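Local atomic coordinates of YghZ aldo-keto reductase (Escherichia coli, PDB entry 3N6Q), a protein that probably reduces aldehydes and ketones to alcohols with a nicotinamide cofactor, as a TIM-barrel member of the aldo-keto reductase family. Residues Tyr164-Thr175 against Leu182-Gln193. Sequence-based numbering, arbitrary orientation.
Sequences YVGISSYSPERT and LREWKIPLLIHQ
Tyr164 meets Leu190 through its CB, which lies 3.6 Å from Leu190 CD2. Its hydroxyl turns to another chain and hydrogen-bonds Glu148 of a second subunit. Val165 CG2 touches both Leu182 CD1, where the side chains meet tip to tip, and Ile187 CG2, where they cross at about a right angle. Val165 O accepts from Leu190 N (3.0 Å), with the donor nearly in line with the C=O bond, while one water links Val165 N to Pro188 O. Gly166 has no side chain, and its CA lies 3.8 Å from both Leu189 CD1 and Ile191 CG2. Ile167 is bonded through both its N and its O: N donates to Ile191 O, and O accepts from Gln193 N at 2.9 Å. With CG1 between backbone N and carbonyl carbon (chi1 60°), its side chain reaches Leu189 CD2 and His192 CD2. Ser168 OG donates to Gln193 O (2.7 Å), and a second water joins OG to Gln193 OE1. At Tyr170 the backbone O accepts from His192 NE2 at 2.9 Å, on a lone pair and close to the imidazole plane. Thr175 OG1 lies at the same ring's edge, 3.3 Å from His192 CD2, and donates to Ser171 O. An alanine in place of His192 would probably leave Tyr170 O without this donor and the loop before helix 172-183 less firmly tied to strand 191-193. Leu208 and Leu212 of helix 208-214 also touch the His192 side chain. The parallel strands 165-168 and 191-193, joined through helix 172-183, form a beta-alpha-beta unit of the TIM barrel.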
# COMPACT_ATOMS: atom_id res chain seq x y z
N TYR B 164 12.27 -2.24 9.61
CA TYR B 164 13.59 -1.83 9.08
C TYR B 164 14.22 -2.99 8.33
O TYR B 164 13.81 -4.16 8.48
CB TYR B 164 14.59 -1.48 10.22
CG TYR B 164 14.15 -0.41 11.20
CD1 TYR B 164 14.45 0.95 10.95
CD2 TYR B 164 13.51 -0.75 12.40
CE1 TYR B 164 14.14 1.93 11.92
CE2 TYR B 164 13.15 0.23 13.34
CZ TYR B 164 13.52 1.56 13.10
OH TYR B 164 13.24 2.53 14.01
N VAL B 165 15.23 -2.70 7.52
CA VAL B 165 15.89 -3.78 6.80
C VAL B 165 17.41 -3.77 7.02
O VAL B 165 17.98 -2.74 7.28
CB VAL B 165 15.53 -3.76 5.28
CG1 VAL B 165 14.06 -4.23 5.11
CG2 VAL B 165 15.77 -2.42 4.66
N GLY B 166 18.01 -4.94 6.88
CA GLY B 166 19.45 -5.18 7.19
C GLY B 166 20.06 -6.04 6.07
O GLY B 166 19.33 -6.68 5.28
N ILE B 167 21.37 -6.04 5.98
CA ILE B 167 22.06 -7.03 5.19
C ILE B 167 23.13 -7.71 6.00
O ILE B 167 23.63 -7.18 7.02
CB ILE B 167 22.66 -6.44 3.89
CG1 ILE B 167 23.67 -5.31 4.23
CG2 ILE B 167 21.57 -5.80 3.03
CD1 ILE B 167 24.26 -4.64 2.88
N SER B 168 23.53 -8.87 5.53
CA SER B 168 24.57 -9.66 6.22
C SER B 168 25.59 -10.21 5.24
O SER B 168 25.25 -10.74 4.21
CB SER B 168 23.93 -10.82 7.05
OG SER B 168 24.94 -11.49 7.80
N SER B 169 26.87 -9.96 5.56
CA SER B 169 28.01 -10.44 4.80
C SER B 169 28.13 -9.93 3.36
O SER B 169 28.60 -10.64 2.47
CB SER B 169 28.22 -11.94 4.95
OG SER B 169 28.08 -12.35 6.34
N TYR B 170 27.78 -8.66 3.17
CA TYR B 170 27.95 -7.98 1.88
C TYR B 170 29.28 -7.26 1.97
O TYR B 170 29.55 -6.61 2.96
CB TYR B 170 26.85 -6.95 1.68
CG TYR B 170 25.58 -7.59 1.11
CD1 TYR B 170 24.90 -8.58 1.84
CD2 TYR B 170 25.01 -7.08 -0.04
CE1 TYR B 170 23.69 -9.17 1.33
CE2 TYR B 170 23.81 -7.59 -0.53
CZ TYR B 170 23.15 -8.61 0.17
OH TYR B 170 21.97 -9.07 -0.38
N SER B 171 30.08 -7.36 0.91
CA SER B 171 31.27 -6.48 0.79
C SER B 171 30.96 -4.98 0.92
O SER B 171 29.82 -4.52 0.74
CB SER B 171 31.96 -6.75 -0.55
OG SER B 171 31.10 -6.27 -1.60
N PRO B 172 32.02 -4.15 1.15
CA PRO B 172 31.82 -2.71 1.09
C PRO B 172 31.11 -2.21 -0.17
O PRO B 172 30.19 -1.37 -0.08
CB PRO B 172 33.26 -2.12 1.23
CG PRO B 172 34.08 -3.22 1.85
CD PRO B 172 33.42 -4.55 1.44
N GLU B 173 31.57 -2.65 -1.34
CA GLU B 173 31.03 -2.14 -2.61
C GLU B 173 29.55 -2.56 -2.73
O GLU B 173 28.71 -1.74 -3.11
CB GLU B 173 31.84 -2.78 -3.75
CG GLU B 173 33.36 -2.39 -3.76
CD GLU B 173 34.23 -3.01 -2.61
OE1 GLU B 173 33.95 -4.14 -2.06
OE2 GLU B 173 35.26 -2.34 -2.28
N ARG B 174 29.26 -3.83 -2.44
CA ARG B 174 27.84 -4.30 -2.46
C ARG B 174 26.95 -3.59 -1.40
O ARG B 174 25.81 -3.20 -1.68
CB ARG B 174 27.76 -5.80 -2.33
CG ARG B 174 28.23 -6.52 -3.60
CD ARG B 174 28.21 -8.04 -3.45
NE ARG B 174 28.56 -8.73 -4.70
CZ ARG B 174 27.70 -9.06 -5.68
NH1 ARG B 174 26.44 -8.59 -5.67
NH2 ARG B 174 28.13 -9.76 -6.74
N THR B 175 27.50 -3.38 -0.20
CA THR B 175 26.83 -2.57 0.82
C THR B 175 26.50 -1.19 0.32
O THR B 175 25.37 -0.68 0.43
CB THR B 175 27.68 -2.48 2.11
OG1 THR B 175 27.88 -3.82 2.60
CG2 THR B 175 26.99 -1.63 3.17
N LEU B 182 18.23 1.05 -1.89
CA LEU B 182 17.14 1.26 -0.97
C LEU B 182 16.80 2.74 -0.88
O LEU B 182 15.65 3.09 -0.63
CB LEU B 182 17.51 0.70 0.40
CG LEU B 182 17.61 -0.82 0.47
CD1 LEU B 182 18.39 -1.20 1.73
CD2 LEU B 182 16.18 -1.44 0.49
N ARG B 183 17.80 3.63 -1.02
CA ARG B 183 17.46 5.07 -0.98
C ARG B 183 16.50 5.47 -2.12
O ARG B 183 15.70 6.41 -1.98
CB ARG B 183 18.74 5.92 -1.05
CG ARG B 183 18.46 7.42 -1.21
CD ARG B 183 19.83 8.10 -1.27
NE ARG B 183 20.51 7.88 0.01
CZ ARG B 183 21.73 7.38 0.19
NH1 ARG B 183 22.51 7.04 -0.86
NH2 ARG B 183 22.17 7.22 1.44
N GLU B 184 16.49 4.72 -3.23
CA GLU B 184 15.52 5.05 -4.29
C GLU B 184 14.08 4.84 -3.83
O GLU B 184 13.15 5.39 -4.44
CB GLU B 184 15.79 4.27 -5.58
CG GLU B 184 17.19 4.55 -6.17
CD GLU B 184 17.57 3.61 -7.32
OE1 GLU B 184 16.71 2.78 -7.72
OE2 GLU B 184 18.73 3.68 -7.82
N TRP B 185 13.91 3.98 -2.81
CA TRP B 185 12.60 3.70 -2.19
C TRP B 185 12.39 4.54 -0.93
O TRP B 185 11.39 4.36 -0.20
CB TRP B 185 12.56 2.22 -1.81
CG TRP B 185 12.58 1.26 -2.99
CD1 TRP B 185 13.62 0.47 -3.40
CD2 TRP B 185 11.46 0.91 -3.79
NE1 TRP B 185 13.22 -0.29 -4.48
CE2 TRP B 185 11.89 -0.04 -4.72
CE3 TRP B 185 10.14 1.36 -3.84
CZ2 TRP B 185 11.03 -0.61 -5.66
CZ3 TRP B 185 9.29 0.84 -4.82
CH2 TRP B 185 9.74 -0.12 -5.72
N LYS B 186 13.30 5.49 -0.71
CA LYS B 186 13.33 6.29 0.50
C LYS B 186 13.41 5.45 1.78
O LYS B 186 12.78 5.78 2.80
CB LYS B 186 12.14 7.25 0.55
CG LYS B 186 12.16 8.28 -0.64
CD LYS B 186 10.88 9.16 -0.67
CE LYS B 186 10.91 10.16 0.45
NZ LYS B 186 12.17 10.96 0.41
N ILE B 187 14.20 4.38 1.73
CA ILE B 187 14.39 3.54 2.90
C ILE B 187 15.90 3.54 3.21
O ILE B 187 16.71 3.27 2.31
CB ILE B 187 13.94 2.09 2.56
CG1 ILE B 187 12.41 2.10 2.37
CG2 ILE B 187 14.38 1.10 3.69
CD1 ILE B 187 11.91 0.79 1.81
N PRO B 188 16.28 3.87 4.45
CA PRO B 188 17.71 3.74 4.80
C PRO B 188 18.05 2.32 5.17
O PRO B 188 17.29 1.69 5.92
CB PRO B 188 17.88 4.65 6.05
CG PRO B 188 16.48 4.75 6.70
CD PRO B 188 15.44 4.41 5.56
N LEU B 189 19.22 1.83 4.75
CA LEU B 189 19.69 0.54 5.25
C LEU B 189 19.95 0.69 6.75
O LEU B 189 20.76 1.55 7.13
CB LEU B 189 20.99 0.15 4.54
CG LEU B 189 21.59 -1.16 5.06
CD1 LEU B 189 20.65 -2.45 4.80
CD2 LEU B 189 22.95 -1.43 4.35
N LEU B 190 19.31 -0.12 7.61
CA LEU B 190 19.51 0.06 9.07
C LEU B 190 20.89 -0.39 9.57
O LEU B 190 21.52 0.27 10.43
CB LEU B 190 18.40 -0.63 9.87
CG LEU B 190 18.62 -0.56 11.39
CD1 LEU B 190 18.34 0.92 11.94
CD2 LEU B 190 17.71 -1.61 12.09
N ILE B 191 21.32 -1.56 9.09
CA ILE B 191 22.27 -2.38 9.82
C ILE B 191 22.93 -3.40 8.90
O ILE B 191 22.32 -3.92 7.90
CB ILE B 191 21.60 -3.04 11.08
CG1 ILE B 191 22.61 -3.67 12.02
CG2 ILE B 191 20.56 -4.15 10.65
CD1 ILE B 191 21.92 -3.99 13.45
N HIS B 192 24.20 -3.71 9.22
CA HIS B 192 24.98 -4.73 8.55
C HIS B 192 25.41 -5.70 9.64
O HIS B 192 25.89 -5.28 10.73
CB HIS B 192 26.21 -4.07 7.83
CG HIS B 192 27.00 -5.01 6.95
ND1 HIS B 192 27.60 -6.16 7.42
CD2 HIS B 192 27.30 -4.94 5.63
CE1 HIS B 192 28.25 -6.75 6.44
NE2 HIS B 192 28.06 -6.04 5.33
N GLN B 193 25.21 -6.99 9.40
CA GLN B 193 25.72 -8.02 10.27
C GLN B 193 26.87 -8.80 9.64
O GLN B 193 26.63 -9.77 8.90
CB GLN B 193 24.55 -8.98 10.69
CG GLN B 193 24.97 -10.08 11.57
CD GLN B 193 23.76 -10.92 12.04
OE1 GLN B 193 23.83 -12.13 12.06
NE2 GLN B 193 22.70 -10.27 12.47
O HOH W 1 15.51 0.26 7.31
O HOH W 2 24.78 -13.61 10.04